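Local coordinates for protein acyl-coenzyme A oxidase 1 (Yarrowia lipolytica, PDB 5Y9D) that catalyses the FAD-dependent oxidation of 2,3-saturated acyl-CoA by molecular oxygen to (2E)-enoyl-CoA and hydrogen peroxide in peroxisomal fatty acid beta-oxidation, at residues 230-235 and 303-308; 283-288 and 388-393. All blocks are in the same frame, centred on the assembly; numbering follows the deposited sequence.

Contact 1: residues 230-235 and 303-308; sequences YGTRNF and LTYGAL
Thr304 and Tyr305 pack against Thr232, Arg233 and Asn234 in a mostly buried van der Waals contact, where strand 228-238 meets segment 303-308 at the N-terminal end of helix 306-334. The methyl of Thr304 does most of the touching: its CG2 sits 3.9 Å from Thr232 O. The aliphatic part of Arg233 also approaches this methyl, with CD 4.5 Å from Thr304 CG2. The Arg233 side chain leaves the strand pointing away from 303-308 but bends back, and its NH1 donates to Thr232 O at 3.1 Å. That donor lies above the carbonyl plane, 51° out of it, so the bond misses the lone pairs. Further along the strand, Asn234 ND2 stands 3.6 Å from Thr304 O, a polar approach without a hydrogen bond. The setting is the acyl-CoA dehydrogenase fold, in which a central beta domain packs against an alpha-helical domain; the side chain of Tyr305 is about 9 Å from the bound FAD. With CG anti to its carbonyl carbon (chi1 -37°), Tyr305 brings its hydroxyl to the strand, and OH meets Thr232 CB at 4.0 Å. The two side chains cross at roughly a right angle. Thr232 OG1 is engaged elsewhere, hydrogen-bonded to Leu177 O, while the Tyr305 side chain also touches Met168 and Leu177.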
ATOM      1  N   TYR A 230     -18.560 -36.175   6.245  1.00 35.63           N
ATOM      2  CA  TYR A 230     -17.703 -36.269   7.423  1.00 35.69           C
ATOM      3  C   TYR A 230     -16.752 -35.091   7.617  1.00 35.77           C
ATOM      4  O   TYR A 230     -15.872 -35.119   8.499  1.00 33.56           O
ATOM      5  CB  TYR A 230     -16.934 -37.573   7.404  1.00 37.45           C
ATOM      6  CG  TYR A 230     -17.827 -38.719   7.765  1.00 38.45           C
ATOM      7  CD1 TYR A 230     -18.027 -39.076   9.103  1.00 38.32           C
ATOM      8  CD2 TYR A 230     -18.503 -39.434   6.772  1.00 37.66           C
ATOM      9  CE1 TYR A 230     -18.854 -40.138   9.438  1.00 38.39           C
ATOM     10  CE2 TYR A 230     -19.329 -40.486   7.093  1.00 38.49           C
ATOM     11  CZ  TYR A 230     -19.514 -40.832   8.422  1.00 38.42           C
ATOM     12  OH  TYR A 230     -20.356 -41.876   8.716  1.00 38.24           O
ATOM     13  N   GLY A 231     -16.952 -34.043   6.821  1.00 35.28           N
ATOM     14  CA  GLY A 231     -16.104 -32.870   6.873  1.00 34.37           C
ATOM     15  C   GLY A 231     -14.953 -32.824   5.877  1.00 32.10           C
ATOM     16  O   GLY A 231     -14.759 -33.701   5.040  1.00 31.70           O
ATOM     17  N   THR A 232     -14.145 -31.788   6.017  1.00 31.76           N
ATOM     18  CA  THR A 232     -13.047 -31.526   5.112  1.00 32.21           C
ATOM     19  C   THR A 232     -11.818 -32.377   5.387  1.00 32.56           C
ATOM     20  O   THR A 232     -11.271 -32.363   6.466  1.00 33.11           O
ATOM     21  CB  THR A 232     -12.654 -30.053   5.188  1.00 31.00           C
ATOM     22  OG1 THR A 232     -13.783 -29.257   4.861  1.00 28.78           O
ATOM     23  CG2 THR A 232     -11.546 -29.746   4.223  1.00 32.44           C
ATOM     24  N   ARG A 233     -11.369 -33.058   4.350  1.00 32.01           N
ATOM     25  CA  ARG A 233     -10.351 -34.076   4.420  1.00 33.18           C
ATOM     26  C   ARG A 233      -9.312 -33.868   3.311  1.00 33.86           C
ATOM     27  O   ARG A 233      -9.484 -33.023   2.466  1.00 34.42           O
ATOM     28  CB  ARG A 233     -10.996 -35.446   4.326  1.00 34.01           C
ATOM     29  CG  ARG A 233     -11.109 -36.215   5.626  1.00 38.18           C
ATOM     30  CD  ARG A 233     -11.049 -35.363   6.873  1.00 40.68           C
ATOM     31  NE  ARG A 233     -11.986 -35.842   7.873  1.00 46.52           N
ATOM     32  CZ  ARG A 233     -12.469 -35.109   8.868  1.00 52.54           C
ATOM     33  NH1 ARG A 233     -12.099 -33.853   9.018  1.00 59.14           N
ATOM     34  NH2 ARG A 233     -13.325 -35.638   9.719  1.00 50.62           N
ATOM     35  N   ASN A 234      -8.213 -34.605   3.368  1.00 33.78           N
ATOM     36  CA  ASN A 234      -7.062 -34.433   2.498  1.00 33.38           C
ATOM     37  C   ASN A 234      -6.851 -35.544   1.487  1.00 30.91           C
ATOM     38  O   ASN A 234      -6.714 -36.669   1.877  1.00 30.64           O
ATOM     39  CB  ASN A 234      -5.834 -34.458   3.392  1.00 39.39           C
ATOM     40  CG  ASN A 234      -5.292 -33.100   3.660  1.00 44.60           C
ATOM     41  OD1 ASN A 234      -5.653 -32.160   2.990  1.00 57.86           O
ATOM     42  ND2 ASN A 234      -4.422 -32.985   4.632  1.00 47.04           N
ATOM     43  N   PHE A 235      -6.749 -35.249   0.198  1.00 29.45           N
ATOM     44  CA  PHE A 235      -6.482 -36.336  -0.763  1.00 28.65           C
ATOM     45  C   PHE A 235      -5.396 -35.943  -1.746  1.00 27.18           C
ATOM     46  O   PHE A 235      -5.329 -34.800  -2.152  1.00 28.64           O
ATOM     47  CB  PHE A 235      -7.755 -36.711  -1.534  1.00 28.47           C
ATOM     48  CG  PHE A 235      -8.989 -36.773  -0.674  1.00 29.65           C
ATOM     49  CD1 PHE A 235      -9.600 -35.615  -0.217  1.00 29.07           C
ATOM     50  CD2 PHE A 235      -9.542 -38.000  -0.315  1.00 31.17           C
ATOM     51  CE1 PHE A 235     -10.724 -35.679   0.608  1.00 31.61           C
ATOM     52  CE2 PHE A 235     -10.679 -38.081   0.490  1.00 30.44           C
ATOM     53  CZ  PHE A 235     -11.279 -36.918   0.957  1.00 30.57           C
ATOM     54  N   LEU A 303      -5.768 -30.781  12.401  1.00 93.30           N
ATOM     55  CA  LEU A 303      -4.420 -30.962  11.876  1.00 89.72           C
ATOM     56  C   LEU A 303      -4.450 -31.404  10.419  1.00 81.44           C
ATOM     57  O   LEU A 303      -3.489 -31.993   9.924  1.00 79.30           O
ATOM     58  CB  LEU A 303      -3.639 -31.970  12.737  1.00 92.63           C
ATOM     59  CG  LEU A 303      -3.598 -31.752  14.265  1.00 89.30           C
ATOM     60  CD1 LEU A 303      -2.348 -32.392  14.850  1.00 90.54           C
ATOM     61  CD2 LEU A 303      -3.671 -30.291  14.684  1.00 89.27           C
ATOM     62  N   THR A 304      -5.566 -31.118   9.750  1.00 77.51           N
ATOM     63  CA  THR A 304      -5.641 -31.140   8.289  1.00 77.17           C
ATOM     64  C   THR A 304      -4.951 -29.895   7.706  1.00 75.49           C
ATOM     65  O   THR A 304      -4.452 -29.928   6.576  1.00 75.78           O
ATOM     66  CB  THR A 304      -7.110 -31.234   7.794  1.00 75.40           C
ATOM     67  OG1 THR A 304      -7.995 -30.720   8.797  1.00 74.04           O
ATOM     68  CG2 THR A 304      -7.497 -32.684   7.514  1.00 76.01           C
ATOM     69  N   TYR A 305      -4.906 -28.816   8.496  1.00 76.48           N
ATOM     70  CA  TYR A 305      -4.255 -27.554   8.115  1.00 67.76           C
ATOM     71  C   TYR A 305      -2.918 -27.369   8.837  1.00 63.31           C
ATOM     72  O   TYR A 305      -2.501 -26.246   9.092  1.00 68.10           O
ATOM     73  CB  TYR A 305      -5.175 -26.376   8.440  1.00 67.98           C
ATOM     74  CG  TYR A 305      -6.640 -26.672   8.201  1.00 71.07           C
ATOM     75  CD1 TYR A 305      -7.139 -26.797   6.910  1.00 68.07           C
ATOM     76  CD2 TYR A 305      -7.521 -26.833   9.262  1.00 72.58           C
ATOM     77  CE1 TYR A 305      -8.477 -27.075   6.679  1.00 68.61           C
ATOM     78  CE2 TYR A 305      -8.863 -27.105   9.044  1.00 74.83           C
ATOM     79  CZ  TYR A 305      -9.339 -27.233   7.750  1.00 71.31           C
ATOM     80  OH  TYR A 305     -10.678 -27.506   7.532  1.00 68.34           O
ATOM     81  N   GLY A 306      -2.247 -28.469   9.162  1.00 56.86           N
ATOM     82  CA  GLY A 306      -0.976 -28.418   9.877  1.00 58.69           C
ATOM     83  C   GLY A 306       0.131 -27.697   9.128  1.00 59.53           C
ATOM     84  O   GLY A 306       0.953 -27.003   9.739  1.00 60.78           O
ATOM     85  N   ALA A 307       0.144 -27.856   7.804  1.00 62.05           N
ATOM     86  CA  ALA A 307       1.149 -27.221   6.919  1.00 60.41           C
ATOM     87  C   ALA A 307       1.040 -25.688   6.884  1.00 55.00           C
ATOM     88  O   ALA A 307       2.046 -24.985   6.697  1.00 51.20           O
ATOM     89  CB  ALA A 307       1.047 -27.789   5.501  1.00 58.72           C
ATOM     90  N   LEU A 308      -0.182 -25.187   7.079  1.00 50.93           N
ATOM     91  CA  LEU A 308      -0.441 -23.751   7.080  1.00 47.74           C
ATOM     92  C   LEU A 308       0.221 -23.033   8.243  1.00 46.32           C
ATOM     93  O   LEU A 308       0.579 -21.860   8.113  1.00 44.95           O
ATOM     94  CB  LEU A 308      -1.943 -23.473   7.080  1.00 47.85           C
ATOM     95  CG  LEU A 308      -2.692 -23.950   5.816  1.00 48.73           C
ATOM     96  CD1 LEU A 308      -4.180 -23.584   5.868  1.00 46.92           C
ATOM     97  CD2 LEU A 308      -2.037 -23.400   4.553  1.00 46.39           C
TER

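Contact 2: residues 283-288 and 388-393; sequences LMRYAK and RILALN
Arg285 sets CG anti to its backbone N (chi1 -159°) and stays extended as far as NE, which carries its guanidinium across to Leu390 in the last turn of helix 355-391. Tyr286 starts differently, with CG anti to its carbonyl carbon (chi1 -58°), and its hydroxyl reaches Ile389. The arginine thus meets backbone carbonyls near a helix C-terminus, a place whose partial negative charge probably suits a cation. NH1 of Arg285 comes within 2.8 Å of Leu390 O, and Leu392 O lies 3.5 Å from the same NH1. Leu390 crosses the arginine at about a right angle and lays CD1 over one guanidinium face, toward the rim and 3.7 Å above the plane. NH2 has a separate partner, a hydrogen bond to Gly143 O, so the guanidinium is also held to Gly143 while it faces the helix end. Next in sequence, Tyr286 touches Ile389 CD1 with its OH at 3.7 Å, and the centre of the tyrosine ring is covered on one face by Arg285 CB. Replacing Arg285 by an alanine is likely to leave Gly143 O without this donor and open a gap beside Leu390 CD1. Around this surface contact, Arg285 rests on Pro145 of helix 145-153, Leu392 packs on helix 400-437, and both Leu390 and Leu283 touch helix 122-142, the former at Arg140.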
ATOM      1  N   LEU A 283      -5.300 -38.976   2.995  1.00 30.12           N
ATOM      2  CA  LEU A 283      -4.204 -39.004   3.944  1.00 30.95           C
ATOM      3  C   LEU A 283      -4.777 -39.330   5.328  1.00 32.67           C
ATOM      4  O   LEU A 283      -5.679 -38.651   5.784  1.00 33.46           O
ATOM      5  CB  LEU A 283      -3.458 -37.668   3.887  1.00 30.52           C
ATOM      6  CG  LEU A 283      -2.806 -37.367   2.516  1.00 29.06           C
ATOM      7  CD1 LEU A 283      -2.378 -35.913   2.377  1.00 28.67           C
ATOM      8  CD2 LEU A 283      -1.635 -38.285   2.304  1.00 28.46           C
ATOM      9  N   MET A 284      -4.270 -40.391   5.967  1.00 35.53           N
ATOM     10  CA  MET A 284      -4.999 -41.064   7.044  1.00 36.99           C
ATOM     11  C   MET A 284      -4.236 -41.189   8.352  1.00 38.69           C
ATOM     12  O   MET A 284      -4.396 -42.165   9.084  1.00 42.13           O
ATOM     13  CB  MET A 284      -5.436 -42.471   6.590  1.00 38.34           C
ATOM     14  CG  MET A 284      -6.454 -42.492   5.469  1.00 37.94           C
ATOM     15  SD  MET A 284      -7.375 -44.037   5.329  1.00 36.29           S
ATOM     16  CE  MET A 284      -8.098 -43.859   3.705  1.00 35.16           C
ATOM     17  N   ARG A 285      -3.415 -40.208   8.669  1.00 40.50           N
ATOM     18  CA  ARG A 285      -2.694 -40.239   9.921  1.00 40.50           C
ATOM     19  C   ARG A 285      -3.699 -40.146  11.081  1.00 43.33           C
ATOM     20  O   ARG A 285      -3.609 -40.894  12.062  1.00 40.86           O
ATOM     21  CB  ARG A 285      -1.673 -39.111   9.962  1.00 42.42           C
ATOM     22  CG  ARG A 285      -0.558 -39.323  10.957  1.00 44.64           C
ATOM     23  CD  ARG A 285       0.482 -38.230  10.869  1.00 44.92           C
ATOM     24  NE  ARG A 285       1.532 -38.441  11.862  1.00 47.82           N
ATOM     25  CZ  ARG A 285       2.704 -39.041  11.647  1.00 49.60           C
ATOM     26  NH1 ARG A 285       3.572 -39.164  12.649  1.00 51.60           N
ATOM     27  NH2 ARG A 285       3.029 -39.523  10.455  1.00 47.53           N
ATOM     28  N   TYR A 286      -4.680 -39.264  10.926  1.00 42.19           N
ATOM     29  CA  TYR A 286      -5.631 -38.955  11.981  1.00 46.05           C
ATOM     30  C   TYR A 286      -7.057 -39.399  11.688  1.00 43.73           C
ATOM     31  O   TYR A 286      -7.762 -39.866  12.578  1.00 50.68           O
ATOM     32  CB  TYR A 286      -5.645 -37.444  12.219  1.00 51.12           C
ATOM     33  CG  TYR A 286      -4.303 -36.871  12.590  1.00 49.65           C
ATOM     34  CD1 TYR A 286      -3.536 -37.461  13.578  1.00 50.17           C
ATOM     35  CD2 TYR A 286      -3.806 -35.730  11.960  1.00 50.78           C
ATOM     36  CE1 TYR A 286      -2.298 -36.949  13.925  1.00 51.79           C
ATOM     37  CE2 TYR A 286      -2.569 -35.207  12.303  1.00 50.50           C
ATOM     38  CZ  TYR A 286      -1.821 -35.826  13.291  1.00 51.19           C
ATOM     39  OH  TYR A 286      -0.598 -35.328  13.668  1.00 52.46           O
ATOM     40  N   ALA A 287      -7.487 -39.210  10.453  1.00 41.66           N
ATOM     41  CA  ALA A 287      -8.815 -39.597  10.002  1.00 40.19           C
ATOM     42  C   ALA A 287      -8.676 -40.767   9.053  1.00 38.41           C
ATOM     43  O   ALA A 287      -7.842 -40.722   8.168  1.00 36.12           O
ATOM     44  CB  ALA A 287      -9.474 -38.427   9.284  1.00 41.30           C
ATOM     45  N   LYS A 288      -9.507 -41.800   9.229  1.00 38.90           N
ATOM     46  CA  LYS A 288      -9.387 -43.043   8.469  1.00 38.41           C
ATOM     47  C   LYS A 288     -10.695 -43.428   7.833  1.00 37.71           C
ATOM     48  O   LYS A 288     -11.762 -43.033   8.274  1.00 45.22           O
ATOM     49  CB  LYS A 288      -8.922 -44.180   9.377  1.00 41.16           C
ATOM     50  CG  LYS A 288      -7.480 -44.041   9.843  1.00 45.57           C
ATOM     51  CD  LYS A 288      -7.357 -44.146  11.365  1.00 52.45           C
ATOM     52  CE  LYS A 288      -6.011 -43.658  11.915  1.00 57.28           C
ATOM     53  NZ  LYS A 288      -4.839 -44.422  11.380  1.00 59.38           N
ATOM     54  N   ARG A 388       7.697 -33.421  18.101  1.00 64.56           N
ATOM     55  CA  ARG A 388       6.813 -34.136  19.026  1.00 66.96           C
ATOM     56  C   ARG A 388       5.619 -34.783  18.337  1.00 62.69           C
ATOM     57  O   ARG A 388       5.358 -35.976  18.532  1.00 53.79           O
ATOM     58  CB  ARG A 388       6.288 -33.187  20.116  1.00 73.29           C
ATOM     59  CG  ARG A 388       7.253 -32.947  21.267  1.00 78.56           C
ATOM     60  CD  ARG A 388       6.575 -32.213  22.413  1.00 81.89           C
ATOM     61  NE  ARG A 388       7.299 -32.396  23.666  1.00 95.44           N
ATOM     62  CZ  ARG A 388       7.105 -31.682  24.780  1.00106.63           C
ATOM     63  NH1 ARG A 388       6.202 -30.699  24.827  1.00109.17           N
ATOM     64  NH2 ARG A 388       7.831 -31.952  25.863  1.00102.31           N
ATOM     65  N   ILE A 389       4.898 -33.975  17.560  1.00 59.79           N
ATOM     66  CA  ILE A 389       3.774 -34.445  16.756  1.00 61.45           C
ATOM     67  C   ILE A 389       4.163 -35.585  15.815  1.00 57.63           C
ATOM     68  O   ILE A 389       3.546 -36.624  15.840  1.00 51.63           O
ATOM     69  CB  ILE A 389       3.108 -33.285  15.975  1.00 64.40           C
ATOM     70  CG1 ILE A 389       1.906 -32.730  16.774  1.00 66.59           C
ATOM     71  CG2 ILE A 389       2.660 -33.707  14.574  1.00 64.79           C
ATOM     72  CD1 ILE A 389       0.638 -33.574  16.710  1.00 64.17           C
ATOM     73  N   LEU A 390       5.185 -35.396  14.996  1.00 60.65           N
ATOM     74  CA  LEU A 390       5.570 -36.446  14.031  1.00 63.46           C
ATOM     75  C   LEU A 390       6.090 -37.755  14.710  1.00 63.64           C
ATOM     76  O   LEU A 390       5.895 -38.845  14.178  1.00 53.88           O
ATOM     77  CB  LEU A 390       6.578 -35.900  12.986  1.00 62.26           C
ATOM     78  CG  LEU A 390       6.078 -35.333  11.628  1.00 63.23           C
ATOM     79  CD1 LEU A 390       5.636 -36.481  10.715  1.00 63.45           C
ATOM     80  CD2 LEU A 390       4.990 -34.257  11.727  1.00 59.28           C
ATOM     81  N   ALA A 391       6.729 -37.636  15.879  1.00 67.72           N
ATOM     82  CA  ALA A 391       7.241 -38.796  16.624  1.00 71.28           C
ATOM     83  C   ALA A 391       6.147 -39.549  17.399  1.00 79.66           C
ATOM     84  O   ALA A 391       6.376 -40.679  17.837  1.00 81.66           O
ATOM     85  CB  ALA A 391       8.351 -38.372  17.579  1.00 71.24           C
ATOM     86  N   LEU A 392       4.980 -38.920  17.578  1.00 82.71           N
ATOM     87  CA  LEU A 392       3.807 -39.576  18.178  1.00 82.16           C
ATOM     88  C   LEU A 392       3.068 -40.464  17.167  1.00 86.72           C
ATOM     89  O   LEU A 392       2.882 -40.082  16.002  1.00 81.33           O
ATOM     90  CB  LEU A 392       2.824 -38.538  18.732  1.00 82.10           C
ATOM     91  CG  LEU A 392       3.160 -37.980  20.116  1.00 85.15           C
ATOM     92  CD1 LEU A 392       2.517 -36.621  20.325  1.00 85.07           C
ATOM     93  CD2 LEU A 392       2.738 -38.951  21.204  1.00 86.03           C
ATOM     94  N   ASN A 393       2.649 -41.645  17.633  1.00 88.76           N
ATOM     95  CA  ASN A 393       1.773 -42.547  16.880  1.00 84.51           C
ATOM     96  C   ASN A 393       0.346 -42.448  17.445  1.00 86.48           C
ATOM     97  O   ASN A 393       0.135 -42.771  18.618  1.00 92.48           O
ATOM     98  CB  ASN A 393       2.299 -43.981  16.997  1.00 85.24           C
ATOM     99  CG  ASN A 393       1.449 -44.991  16.248  1.00 82.33           C
ATOM    100  OD1 ASN A 393       0.504 -44.631  15.541  1.00 82.71           O
ATOM    101  ND2 ASN A 393       1.778 -46.269  16.406  1.00 77.81           N
TER

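Overall arrangement
Contact 1 is buried and contact 2 lies at the surface, and their chemistry differs accordingly. Contact 1, within about 9 Å of the bound FAD at Tyr305, joins a beta strand to the N-terminal end of a helix mainly through methyl, methylene and ring-hydroxyl packing; contact 2, away from the annotated sites, brings an arginine guanidinium up to carbonyls near a helix end, with aliphatic packing from Leu390 and Ile389. They use different elements, but helices 306-334 and 355-391 follow each other in the chain, and the contact centres are 12 Å apart. A probable hydrogen bond between Asn234 O and Leu283 N (2.9 Å) ties their first segments together. Leu303, though poorly ordered, packs on both Tyr286 and Ile389.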